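Local coordinates for hypothetical protein SO2946 (Shewanella oneidensis, PDB 2A5Z) that is of unknown function but binds magnesium and, with its jelly-roll fold and carbohydrate-binding module, probably recognises sugars, at residues F189-D194 against A226-K231; A110-E115 against I249-K254; S175-S180 against V199-D204; S151-I154 against N159-G162. One frame throughout, in Å; residues are numbered along the deposited sequence.

Contact 1 of 4, residues F189-D194 against A226-K231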
loop_
_atom_site.group_PDB
_atom_site.type_symbol
_atom_site.label_atom_id
_atom_site.label_comp_id
_atom_site.label_asym_id
_atom_site.label_seq_id
_atom_site.Cartn_x
_atom_site.Cartn_y
_atom_site.Cartn_z
ATOM N N PHE C 189 5.629 23.768 -1.457
ATOM C CA PHE C 189 4.555 24.417 -2.184
ATOM C C PHE C 189 3.406 24.603 -1.175
ATOM O O PHE C 189 3.045 23.673 -0.461
ATOM C CB PHE C 189 4.155 23.554 -3.395
ATOM C CG PHE C 189 2.920 24.038 -4.124
ATOM C CD1 PHE C 189 3.031 24.677 -5.351
ATOM C CD2 PHE C 189 1.644 23.835 -3.586
ATOM C CE1 PHE C 189 1.895 25.119 -6.036
ATOM C CE2 PHE C 189 0.502 24.280 -4.249
ATOM C CZ PHE C 189 0.626 24.918 -5.476
ATOM N N LYS C 190 2.866 25.815 -1.086
ATOM C CA LYS C 190 1.817 26.113 -0.105
ATOM C C LYS C 190 0.574 26.689 -0.785
ATOM O O LYS C 190 0.630 27.745 -1.411
ATOM C CB LYS C 190 2.351 27.054 0.990
ATOM C CG LYS C 190 1.349 27.429 2.102
ATOM C CD LYS C 190 0.785 26.207 2.817
ATOM C CE LYS C 190 0.209 26.582 4.173
ATOM N NZ LYS C 190 -0.674 25.482 4.630
HETATM N N MSE C 191 -0.536 25.969 -0.667
HETATM C CA MSE C 191 -1.837 26.395 -1.191
HETATM C C MSE C 191 -2.411 27.458 -0.264
HETATM O O MSE C 191 -2.504 27.254 0.944
HETATM C CB MSE C 191 -2.770 25.179 -1.273
HETATM C CG MSE C 191 -4.190 25.419 -1.802
HETATM SE SE MSE C 191 -5.174 23.885 -1.956
HETATM C CE MSE C 191 -4.289 23.011 -3.249
ATOM N N LEU C 192 -2.784 28.598 -0.831
ATOM C CA LEU C 192 -3.336 29.696 -0.051
ATOM C C LEU C 192 -4.862 29.628 -0.128
ATOM O O LEU C 192 -5.412 28.991 -1.034
ATOM C CB LEU C 192 -2.778 31.045 -0.536
ATOM C CG LEU C 192 -1.241 31.167 -0.606
ATOM C CD1 LEU C 192 -0.814 32.522 -1.178
ATOM C CD2 LEU C 192 -0.554 30.950 0.734
ATOM N N THR C 193 -5.534 30.267 0.828
ATOM C CA THR C 193 -7.000 30.163 0.967
ATOM C C THR C 193 -7.805 30.747 -0.208
ATOM O O THR C 193 -9.004 30.471 -0.332
ATOM C CB THR C 193 -7.515 30.793 2.302
ATOM O OG1 THR C 193 -6.996 32.119 2.450
ATOM C CG2 THR C 193 -7.095 29.954 3.501
ATOM N N ASP C 194 -7.152 31.560 -1.042
ATOM C CA ASP C 194 -7.757 32.097 -2.268
ATOM C C ASP C 194 -7.300 31.351 -3.540
ATOM O O ASP C 194 -7.565 31.795 -4.659
ATOM C CB ASP C 194 -7.480 33.598 -2.391
ATOM C CG ASP C 194 -5.984 33.932 -2.374
ATOM O OD1 ASP C 194 -5.143 33.011 -2.255
ATOM O OD2 ASP C 194 -5.644 35.131 -2.470
ATOM N N ALA C 226 -5.373 16.222 -14.244
ATOM C CA ALA C 226 -4.320 16.914 -13.511
ATOM C C ALA C 226 -3.939 16.162 -12.232
ATOM O O ALA C 226 -4.661 15.270 -11.795
ATOM C CB ALA C 226 -4.748 18.341 -13.195
ATOM N N HIS C 227 -2.784 16.515 -11.668
ATOM C CA HIS C 227 -2.356 16.055 -10.351
ATOM C C HIS C 227 -1.575 17.184 -9.696
ATOM O O HIS C 227 -1.156 18.121 -10.382
ATOM C CB HIS C 227 -1.457 14.821 -10.473
ATOM C CG HIS C 227 -2.130 13.526 -10.137
ATOM N ND1 HIS C 227 -3.365 13.169 -10.636
ATOM C CD2 HIS C 227 -1.718 12.482 -9.375
ATOM C CE1 HIS C 227 -3.690 11.969 -10.189
ATOM N NE2 HIS C 227 -2.711 11.532 -9.419
ATOM N N ILE C 228 -1.386 17.100 -8.382
ATOM C CA ILE C 228 -0.538 18.047 -7.650
ATOM C C ILE C 228 0.589 17.299 -6.918
ATOM O O ILE C 228 0.346 16.288 -6.263
ATOM C CB ILE C 228 -1.377 19.007 -6.713
ATOM C CG1 ILE C 228 -0.483 20.071 -6.053
ATOM C CG2 ILE C 228 -2.260 18.225 -5.695
ATOM C CD1 ILE C 228 -1.243 21.316 -5.579
ATOM N N GLY C 229 1.826 17.771 -7.077
ATOM C CA GLY C 229 2.976 17.112 -6.472
ATOM C C GLY C 229 4.284 17.393 -7.194
ATOM O O GLY C 229 4.656 18.549 -7.392
ATOM N N PHE C 230 4.970 16.327 -7.594
ATOM C CA PHE C 230 6.252 16.412 -8.293
ATOM C C PHE C 230 6.128 15.752 -9.657
ATOM O O PHE C 230 5.626 14.629 -9.765
ATOM C CB PHE C 230 7.344 15.712 -7.464
ATOM C CG PHE C 230 8.625 15.422 -8.222
ATOM C CD1 PHE C 230 9.631 16.378 -8.314
ATOM C CD2 PHE C 230 8.831 14.177 -8.823
ATOM C CE1 PHE C 230 10.822 16.105 -9.003
ATOM C CE2 PHE C 230 10.031 13.894 -9.516
ATOM C CZ PHE C 230 11.022 14.866 -9.598
ATOM N N LYS C 231 6.579 16.450 -10.695
ATOM C CA LYS C 231 6.627 15.870 -12.027
ATOM C C LYS C 231 7.917 16.283 -12.721
ATOM O O LYS C 231 8.242 17.466 -12.771
ATOM C CB LYS C 231 5.417 16.309 -12.860
ATOM C CG LYS C 231 5.294 15.595 -14.206
ATOM C CD LYS C 231 4.133 16.138 -15.021
ATOM C CE LYS C 231 4.053 15.433 -16.356
ATOM N NZ LYS C 231 3.182 16.137 -17.331
#
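Ile-228 reaches out of its strand to meet Phe-189 and selenomethionine Met-191, and its side chain can be followed outward from CB. At CB the two branches part. CG1 lies anti to the backbone N (chi1 -175°), while CG2 is left between that N and the carbonyl carbon. From CG1 the chain runs on nearly straight, chi2 158°, and CD1 at its tip does all the touching. CD1 comes obliquely to the CE2-CZ side of the Phe-189 ring, 3.7 Å from Phe-189 CE2 and 4.1 Å from Phe-189 CZ, the two side chains crossing at about a right angle. Its other neighbour is the methyl end of Met-191, whose CE stands 4.2 Å from Ile-228 CD1; this long side chain is extended until it bends at its last torsion. Everything that meets here is carbon, and the site is buried. Phe-189 and Met-191 lie on strand 184-191, bonded through the backbone to Val-120 and Leu-118 on one side, and the Phe-189 ring also meets that of Phe-197. Facing them, Ile-228 belongs to strand 226-228, whose chain turns a corner at Gly-229 before strand 230-234, so the contact joins one jelly-roll sheet to the other.

Contact 2 of 4, residues A110-E115 against I249-K254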
loop_
_atom_site.group_PDB
_atom_site.type_symbol
_atom_site.label_atom_id
_atom_site.label_comp_id
_atom_site.label_asym_id
_atom_site.label_seq_id
_atom_site.Cartn_x
_atom_site.Cartn_y
_atom_site.Cartn_z
ATOM N N ALA C 110 -9.013 17.487 -6.492
ATOM C CA ALA C 110 -10.406 17.528 -6.012
ATOM C C ALA C 110 -10.537 17.393 -4.498
ATOM O O ALA C 110 -11.438 17.967 -3.889
ATOM C CB ALA C 110 -11.249 16.455 -6.708
ATOM N N ILE C 111 -9.622 16.633 -3.903
ATOM C CA ILE C 111 -9.652 16.373 -2.470
ATOM C C ILE C 111 -8.917 17.444 -1.660
ATOM O O ILE C 111 -8.944 17.430 -0.431
ATOM C CB ILE C 111 -9.101 14.951 -2.138
ATOM C CG1 ILE C 111 -7.633 14.822 -2.552
ATOM C CG2 ILE C 111 -9.979 13.863 -2.794
ATOM C CD1 ILE C 111 -6.923 13.617 -1.951
ATOM N N PHE C 112 -8.243 18.360 -2.356
ATOM C CA PHE C 112 -7.538 19.461 -1.699
ATOM C C PHE C 112 -8.074 20.794 -2.239
ATOM O O PHE C 112 -7.405 21.469 -3.022
ATOM C CB PHE C 112 -6.016 19.358 -1.899
ATOM C CG PHE C 112 -5.400 18.089 -1.348
ATOM C CD1 PHE C 112 -5.497 17.775 0.009
ATOM C CD2 PHE C 112 -4.711 17.215 -2.188
ATOM C CE1 PHE C 112 -4.933 16.600 0.520
ATOM C CE2 PHE C 112 -4.134 16.049 -1.689
ATOM C CZ PHE C 112 -4.244 15.737 -0.334
ATOM N N PRO C 113 -9.299 21.174 -1.836
ATOM C CA PRO C 113 -9.798 22.469 -2.274
ATOM C C PRO C 113 -8.994 23.580 -1.580
ATOM O O PRO C 113 -8.266 23.299 -0.616
ATOM C CB PRO C 113 -11.260 22.452 -1.818
ATOM C CG PRO C 113 -11.284 21.520 -0.669
ATOM C CD PRO C 113 -10.256 20.472 -0.960
ATOM N N LYS C 114 -9.116 24.816 -2.061
ATOM C CA LYS C 114 -8.304 25.937 -1.541
ATOM C C LYS C 114 -8.299 26.078 -0.014
ATOM O O LYS C 114 -7.268 26.405 0.587
ATOM C CB LYS C 114 -8.670 27.268 -2.222
ATOM C CG LYS C 114 -10.092 27.760 -2.029
ATOM C CD LYS C 114 -10.315 29.031 -2.834
ATOM C CE LYS C 114 -11.676 29.645 -2.580
ATOM N NZ LYS C 114 -12.733 28.972 -3.398
ATOM N N GLU C 115 -9.437 25.804 0.615
ATOM C CA GLU C 115 -9.545 25.919 2.070
ATOM C C GLU C 115 -8.771 24.827 2.843
ATOM O O GLU C 115 -8.590 24.933 4.056
ATOM C CB GLU C 115 -11.020 25.970 2.504
ATOM C CG GLU C 115 -11.784 24.680 2.280
ATOM C CD GLU C 115 -12.491 24.595 0.919
ATOM O OE1 GLU C 115 -13.258 23.616 0.743
ATOM O OE2 GLU C 115 -12.308 25.484 0.047
ATOM N N ILE C 249 8.654 12.822 -0.786
ATOM C CA ILE C 249 7.555 13.762 -0.966
ATOM C C ILE C 249 6.619 13.652 0.237
ATOM O O ILE C 249 6.450 12.568 0.786
ATOM C CB ILE C 249 6.810 13.539 -2.331
ATOM C CG1 ILE C 249 5.836 14.692 -2.628
ATOM C CG2 ILE C 249 6.141 12.148 -2.401
ATOM C CD1 ILE C 249 5.339 14.739 -4.078
ATOM N N GLU C 250 6.042 14.776 0.654
ATOM C CA GLU C 250 5.103 14.818 1.778
ATOM C C GLU C 250 3.895 15.686 1.420
ATOM O O GLU C 250 4.057 16.763 0.855
ATOM C CB GLU C 250 5.809 15.361 3.027
ATOM C CG GLU C 250 4.889 15.633 4.210
ATOM C CD GLU C 250 5.565 16.466 5.303
ATOM O OE1 GLU C 250 6.018 15.882 6.312
ATOM O OE2 GLU C 250 5.650 17.703 5.143
ATOM N N PHE C 251 2.696 15.198 1.745
ATOM C CA PHE C 251 1.436 15.941 1.585
ATOM C C PHE C 251 0.791 16.165 2.954
ATOM O O PHE C 251 0.615 15.208 3.717
ATOM C CB PHE C 251 0.440 15.153 0.720
ATOM C CG PHE C 251 0.807 15.085 -0.735
ATOM C CD1 PHE C 251 0.201 15.928 -1.653
ATOM C CD2 PHE C 251 1.748 14.169 -1.190
ATOM C CE1 PHE C 251 0.535 15.865 -3.012
ATOM C CE2 PHE C 251 2.099 14.097 -2.544
ATOM C CZ PHE C 251 1.494 14.951 -3.452
ATOM N N LYS C 252 0.430 17.410 3.258
ATOM C CA LYS C 252 -0.407 17.698 4.439
ATOM C C LYS C 252 -1.446 18.792 4.217
ATOM O O LYS C 252 -1.150 19.837 3.637
ATOM C CB LYS C 252 0.417 17.985 5.701
ATOM C CG LYS C 252 1.617 18.856 5.524
ATOM C CD LYS C 252 2.414 18.928 6.842
ATOM C CE LYS C 252 3.603 19.858 6.692
ATOM N NZ LYS C 252 4.338 20.104 7.980
ATOM N N ALA C 253 -2.658 18.535 4.701
ATOM C CA ALA C 253 -3.796 19.420 4.467
ATOM C C ALA C 253 -4.803 19.351 5.609
ATOM O O ALA C 253 -4.794 18.402 6.399
ATOM C CB ALA C 253 -4.470 19.053 3.163
ATOM N N LYS C 254 -5.669 20.360 5.690
ATOM C CA LYS C 254 -6.808 20.332 6.599
ATOM C C LYS C 254 -8.030 19.885 5.807
ATOM O O LYS C 254 -8.281 20.404 4.721
ATOM C CB LYS C 254 -7.045 21.718 7.202
ATOM C CG LYS C 254 -5.903 22.208 8.082
ATOM C CD LYS C 254 -6.292 23.448 8.894
ATOM C CE LYS C 254 -5.598 24.722 8.391
ATOM N NZ LYS C 254 -5.789 25.829 9.390
#
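Phe-112 swings its ring from a loop over to the inner surface of strand 245-254, where Ala-253 and Phe-251 receive it. The tight spot is at Ala-253: its CB sits 3.6 Å from Phe-112 CD1 and equally far from Phe-112 CE1, resting against that one side of the ring. The other side of the same ring reaches Phe-251 less closely, with Phe-112 CE2 4.3 Å from Phe-251 CD1. Phe-112 gets there with CG beside its own backbone N and anti to the carbonyl carbon (chi1 -60°). Its neighbour in the loop, Ile-111, lays CG1 over one ring face, 3.7 Å above the plane and offset toward the rim, while Phe-49 of the adjoining strand meets the ring edge-to-face. The Phe-112 carbonyl O accepts a hydrogen bond from Arg-220 NH2.

Away from the rings the contact slackens. Glu-115 and Lys-254 are exposed and draw near without their side chains touching the opposite segment; Lys-254 has a weak, long ion pair with Glu-117. Lys-252 points away from the loop, and its NZ lies 3.9 Å from Glu-250 OE2, a long salt bridge along the strand.

The chemistry is thus divided: apolar carbon fills the inner face and charge lines the outer one. With no polar pair between the two segments, the loop following strand 102-107 is held to strand 245-254 by hydrophobic burial.

Contact 3 of 4, residues S175-S180 against V199-D204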
loop_
_atom_site.group_PDB
_atom_site.type_symbol
_atom_site.label_atom_id
_atom_site.label_comp_id
_atom_site.label_asym_id
_atom_site.label_seq_id
_atom_site.Cartn_x
_atom_site.Cartn_y
_atom_site.Cartn_z
ATOM N N SER C 175 11.180 35.781 -10.858
ATOM C CA SER C 175 12.606 35.844 -11.175
ATOM C C SER C 175 13.196 34.442 -11.065
ATOM O O SER C 175 12.637 33.575 -10.386
ATOM C CB SER C 175 13.337 36.814 -10.234
ATOM O OG SER C 175 13.288 36.348 -8.901
ATOM N N THR C 176 14.314 34.204 -11.735
ATOM C CA THR C 176 14.877 32.862 -11.729
ATOM C C THR C 176 15.990 32.724 -10.703
ATOM O O THR C 176 16.709 33.677 -10.412
ATOM C CB THR C 176 15.373 32.414 -13.123
ATOM O OG1 THR C 176 16.578 33.112 -13.448
ATOM C CG2 THR C 176 14.314 32.671 -14.193
ATOM N N TYR C 177 16.104 31.526 -10.144
ATOM C CA TYR C 177 17.226 31.161 -9.313
ATOM C C TYR C 177 18.001 30.085 -10.078
ATOM O O TYR C 177 17.435 29.054 -10.436
ATOM C CB TYR C 177 16.747 30.655 -7.942
ATOM C CG TYR C 177 17.881 30.248 -7.031
ATOM C CD1 TYR C 177 18.474 31.167 -6.167
ATOM C CD2 TYR C 177 18.383 28.947 -7.057
ATOM C CE1 TYR C 177 19.529 30.797 -5.343
ATOM C CE2 TYR C 177 19.437 28.569 -6.246
ATOM C CZ TYR C 177 20.004 29.494 -5.390
ATOM O OH TYR C 177 21.058 29.101 -4.594
ATOM N N ALA C 178 19.285 30.329 -10.349
ATOM C CA ALA C 178 20.105 29.349 -11.076
ATOM C C ALA C 178 20.644 28.251 -10.149
ATOM O O ALA C 178 21.284 28.525 -9.133
ATOM C CB ALA C 178 21.229 30.038 -11.854
ATOM N N LEU C 179 20.353 27.003 -10.506
ATOM C CA LEU C 179 20.696 25.852 -9.678
ATOM C C LEU C 179 22.054 25.275 -10.043
ATOM O O LEU C 179 22.627 25.627 -11.073
ATOM C CB LEU C 179 19.626 24.762 -9.821
ATOM C CG LEU C 179 18.162 25.133 -9.592
ATOM C CD1 LEU C 179 17.282 24.029 -10.144
ATOM C CD2 LEU C 179 17.858 25.399 -8.108
ATOM N N SER C 180 22.561 24.386 -9.194
ATOM C CA SER C 180 23.789 23.657 -9.476
ATOM C C SER C 180 23.456 22.199 -9.777
ATOM O O SER C 180 22.481 21.669 -9.248
ATOM C CB SER C 180 24.752 23.742 -8.283
ATOM O OG SER C 180 25.267 25.062 -8.129
ATOM N N VAL C 199 5.673 29.194 -3.308
ATOM C CA VAL C 199 6.721 28.168 -3.365
ATOM C C VAL C 199 8.006 28.686 -2.742
ATOM O O VAL C 199 8.369 29.854 -2.916
ATOM C CB VAL C 199 7.029 27.638 -4.804
ATOM C CG1 VAL C 199 5.933 26.691 -5.275
ATOM C CG2 VAL C 199 7.241 28.778 -5.790
ATOM N N THR C 200 8.683 27.809 -2.011
ATOM C CA THR C 200 9.960 28.154 -1.401
ATOM C C THR C 200 10.964 27.059 -1.686
ATOM O O THR C 200 10.686 25.878 -1.451
ATOM C CB THR C 200 9.823 28.371 0.116
ATOM O OG1 THR C 200 8.811 29.350 0.356
ATOM C CG2 THR C 200 11.137 28.858 0.720
ATOM N N LEU C 201 12.115 27.461 -2.212
ATOM C CA LEU C 201 13.240 26.560 -2.434
ATOM C C LEU C 201 14.289 26.740 -1.330
ATOM O O LEU C 201 14.632 27.866 -0.959
ATOM C CB LEU C 201 13.855 26.822 -3.810
ATOM C CG LEU C 201 15.067 26.020 -4.266
ATOM C CD1 LEU C 201 14.676 24.602 -4.721
ATOM C CD2 LEU C 201 15.779 26.789 -5.376
ATOM N N TYR C 202 14.769 25.621 -0.793
ATOM C CA TYR C 202 15.758 25.610 0.271
ATOM C C TYR C 202 16.976 24.797 -0.154
ATOM O O TYR C 202 16.903 23.951 -1.062
ATOM C CB TYR C 202 15.198 24.973 1.553
ATOM C CG TYR C 202 13.851 25.478 2.025
ATOM C CD1 TYR C 202 13.761 26.424 3.052
ATOM C CD2 TYR C 202 12.668 24.982 1.477
ATOM C CE1 TYR C 202 12.522 26.876 3.518
ATOM C CE2 TYR C 202 11.414 25.436 1.924
ATOM C CZ TYR C 202 11.353 26.381 2.946
ATOM O OH TYR C 202 10.132 26.833 3.385
ATOM N N SER C 203 18.090 25.037 0.528
ATOM C CA SER C 203 19.252 24.165 0.420
ATOM C C SER C 203 18.957 22.868 1.183
ATOM O O SER C 203 17.938 22.763 1.885
ATOM C CB SER C 203 20.472 24.855 1.025
ATOM O OG SER C 203 20.365 24.862 2.436
ATOM N N ASP C 204 19.856 21.892 1.071
ATOM C CA ASP C 204 19.688 20.607 1.759
ATOM C C ASP C 204 19.741 20.718 3.294
ATOM O O ASP C 204 19.354 19.783 3.996
ATOM C CB ASP C 204 20.715 19.583 1.258
ATOM C CG ASP C 204 20.246 18.145 1.440
ATOM O OD1 ASP C 204 19.018 17.919 1.547
ATOM O OD2 ASP C 204 21.107 17.235 1.449
#
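Between the facing layers of the beta sandwich, Leu-201 of strand 197-203 meets Tyr-177, near the end of strand 169-178, and Leu-179 just beyond it. One methyl carries both contacts: Leu-201 CD2 lies 3.7 Å from Leu-179 CD2 and 3.8 Å from Tyr-177 CD2, with Tyr-177 CE2 slightly farther off at 4.2 Å. The tyrosine approaches at about a right angle to the leucine, offering the CD2-CE2 side of its ring. Leu-179 crosses Leu-201 at an oblique angle and meets it through its own CD2 methyl, which also sits in the plane of the Tyr-177 ring at its edge.

This is jelly-roll packing, in which two antiparallel sheets turn hydrophobic side chains toward each other. The nearest alpha carbons, those of Tyr-177 and Leu-201, are 9.2 Å apart, a gap for side chains to fill. Leu-201 crosses it with CG anti to the backbone N (chi1 179°), standing its branch out from the strand. Its backbone pairs with Leu-209, and Leu-153 packs against its side chain. On the other layer Tyr-177 bonds through its backbone to Ala-160, while Leu-179 also rests on Tyr-185 and Ile-155.

Contact 4 of 4, residues S151-I154 against N159-G162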
loop_
_atom_site.group_PDB
_atom_site.type_symbol
_atom_site.label_atom_id
_atom_site.label_comp_id
_atom_site.label_asym_id
_atom_site.label_seq_id
_atom_site.Cartn_x
_atom_site.Cartn_y
_atom_site.Cartn_z
ATOM N N SER C 151 1.696 25.002 -12.433
ATOM C CA SER C 151 1.745 26.107 -11.502
ATOM C C SER C 151 2.516 25.685 -10.242
ATOM O O SER C 151 2.196 24.670 -9.616
ATOM C CB SER C 151 0.312 26.566 -11.191
ATOM O OG SER C 151 0.212 27.053 -9.877
ATOM N N GLY C 152 3.552 26.445 -9.895
ATOM C CA GLY C 152 4.367 26.136 -8.718
ATOM C C GLY C 152 5.811 26.523 -8.950
ATOM O O GLY C 152 6.083 27.522 -9.617
ATOM N N LEU C 153 6.744 25.762 -8.383
ATOM C CA LEU C 153 8.154 25.955 -8.717
ATOM C C LEU C 153 8.475 25.157 -9.972
ATOM O O LEU C 153 8.386 23.926 -9.984
ATOM C CB LEU C 153 9.086 25.549 -7.577
ATOM C CG LEU C 153 10.545 25.998 -7.787
ATOM C CD1 LEU C 153 10.749 27.452 -7.344
ATOM C CD2 LEU C 153 11.519 25.075 -7.067
ATOM N N ILE C 154 8.828 25.871 -11.032
ATOM C CA ILE C 154 9.140 25.254 -12.308
ATOM C C ILE C 154 10.653 25.269 -12.507
ATOM O O ILE C 154 11.316 26.250 -12.194
ATOM C CB ILE C 154 8.419 25.987 -13.474
ATOM C CG1 ILE C 154 6.895 25.913 -13.294
ATOM C CG2 ILE C 154 8.842 25.412 -14.849
ATOM C CD1 ILE C 154 6.139 27.073 -13.961
ATOM N N ASN C 159 17.501 26.429 -14.439
ATOM C CA ASN C 159 16.827 27.592 -13.857
ATOM C C ASN C 159 15.530 27.242 -13.141
ATOM O O ASN C 159 14.653 26.622 -13.728
ATOM C CB ASN C 159 16.537 28.636 -14.946
ATOM C CG ASN C 159 17.801 29.225 -15.541
ATOM O OD1 ASN C 159 18.725 29.582 -14.817
ATOM N ND2 ASN C 159 17.841 29.335 -16.867
ATOM N N ALA C 160 15.426 27.650 -11.878
ATOM C CA ALA C 160 14.194 27.505 -11.103
ATOM C C ALA C 160 13.477 28.848 -10.999
ATOM O O ALA C 160 14.118 29.899 -10.879
ATOM C CB ALA C 160 14.494 26.965 -9.710
ATOM N N PHE C 161 12.148 28.804 -11.037
ATOM C CA PHE C 161 11.337 30.003 -10.917
ATOM C C PHE C 161 9.915 29.619 -10.585
ATOM O O PHE C 161 9.440 28.554 -10.994
ATOM C CB PHE C 161 11.363 30.841 -12.208
ATOM C CG PHE C 161 10.985 30.074 -13.458
ATOM C CD1 PHE C 161 9.684 30.111 -13.947
ATOM C CD2 PHE C 161 11.936 29.347 -14.159
ATOM C CE1 PHE C 161 9.332 29.409 -15.108
ATOM C CE2 PHE C 161 11.595 28.643 -15.325
ATOM C CZ PHE C 161 10.289 28.677 -15.795
ATOM N N GLY C 162 9.246 30.490 -9.840
ATOM C CA GLY C 162 7.818 30.369 -9.616
ATOM C C GLY C 162 7.113 30.852 -10.868
ATOM O O GLY C 162 7.591 31.764 -11.550
#
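At Phe-161, chi1 of 54° places CG between the backbone N and the carbonyl carbon, and the ring folds back over the neighbouring strand toward Ile-154. That isoleucine answers with CG2 anti to its own N and CG1 beside it (chi1 -61°), which turns CG2 toward the ring, with CB already over it. The two residues form an antiparallel, hydrogen-bonded pair in the beta hairpin of strands 153-156 and 159-166. Two backbone bonds join them: Ile-154 N gives to Phe-161 O at 2.8 Å, and Phe-161 N gives to Ile-154 O at 2.9 Å. Above this pair the side chains make a CH-pi contact, with Ile-154 CB 4.2 Å from the centroid of the Phe-161 ring and over its face. CG2 of Ile-154 continues to the far end of the ring, 3.7 Å from Phe-161 CZ.

One residue along, Leu-153 and Gly-162 make the non-hydrogen-bonded pair, their alpha carbons only 4.5 Å apart. Leu-153 points to the opposite face from Ile-154 and Phe-161, toward Val-199 and Leu-201 of the other sheet, and brushes Ala-160 loosely. The chain turns a corner at Gly-152, whose backbone angles suit glycine. Its carbonyl still reaches the partner strand: Gly-162 CA lies 3.3 Å from Gly-152 O in a CA-H...O contact, with an angle of 150° at the hydrogen.

Contacts 1 and 3 bridge the two main antiparallel sheets of the jelly roll, on strands 184-191 and 197-203, neighbours in the six-stranded sheet; their centres are about 17 Å apart. Contact 4 is a local hairpin within the other sheet, its centre about 9 Å from that of contact 3, and strand 159-166 passes directly to strand 169-178. Contact 2 fastens a loop to strand 245-254, its centre about 8 Å and 23 Å from the centres of contacts 1 and 3 respectively. Along the chain contact 4 closes first, contacts 1 and 3 interlace, and contact 2 encloses all three. Contact 1 touches each of the others and connects contact 2 to contacts 3 and 4.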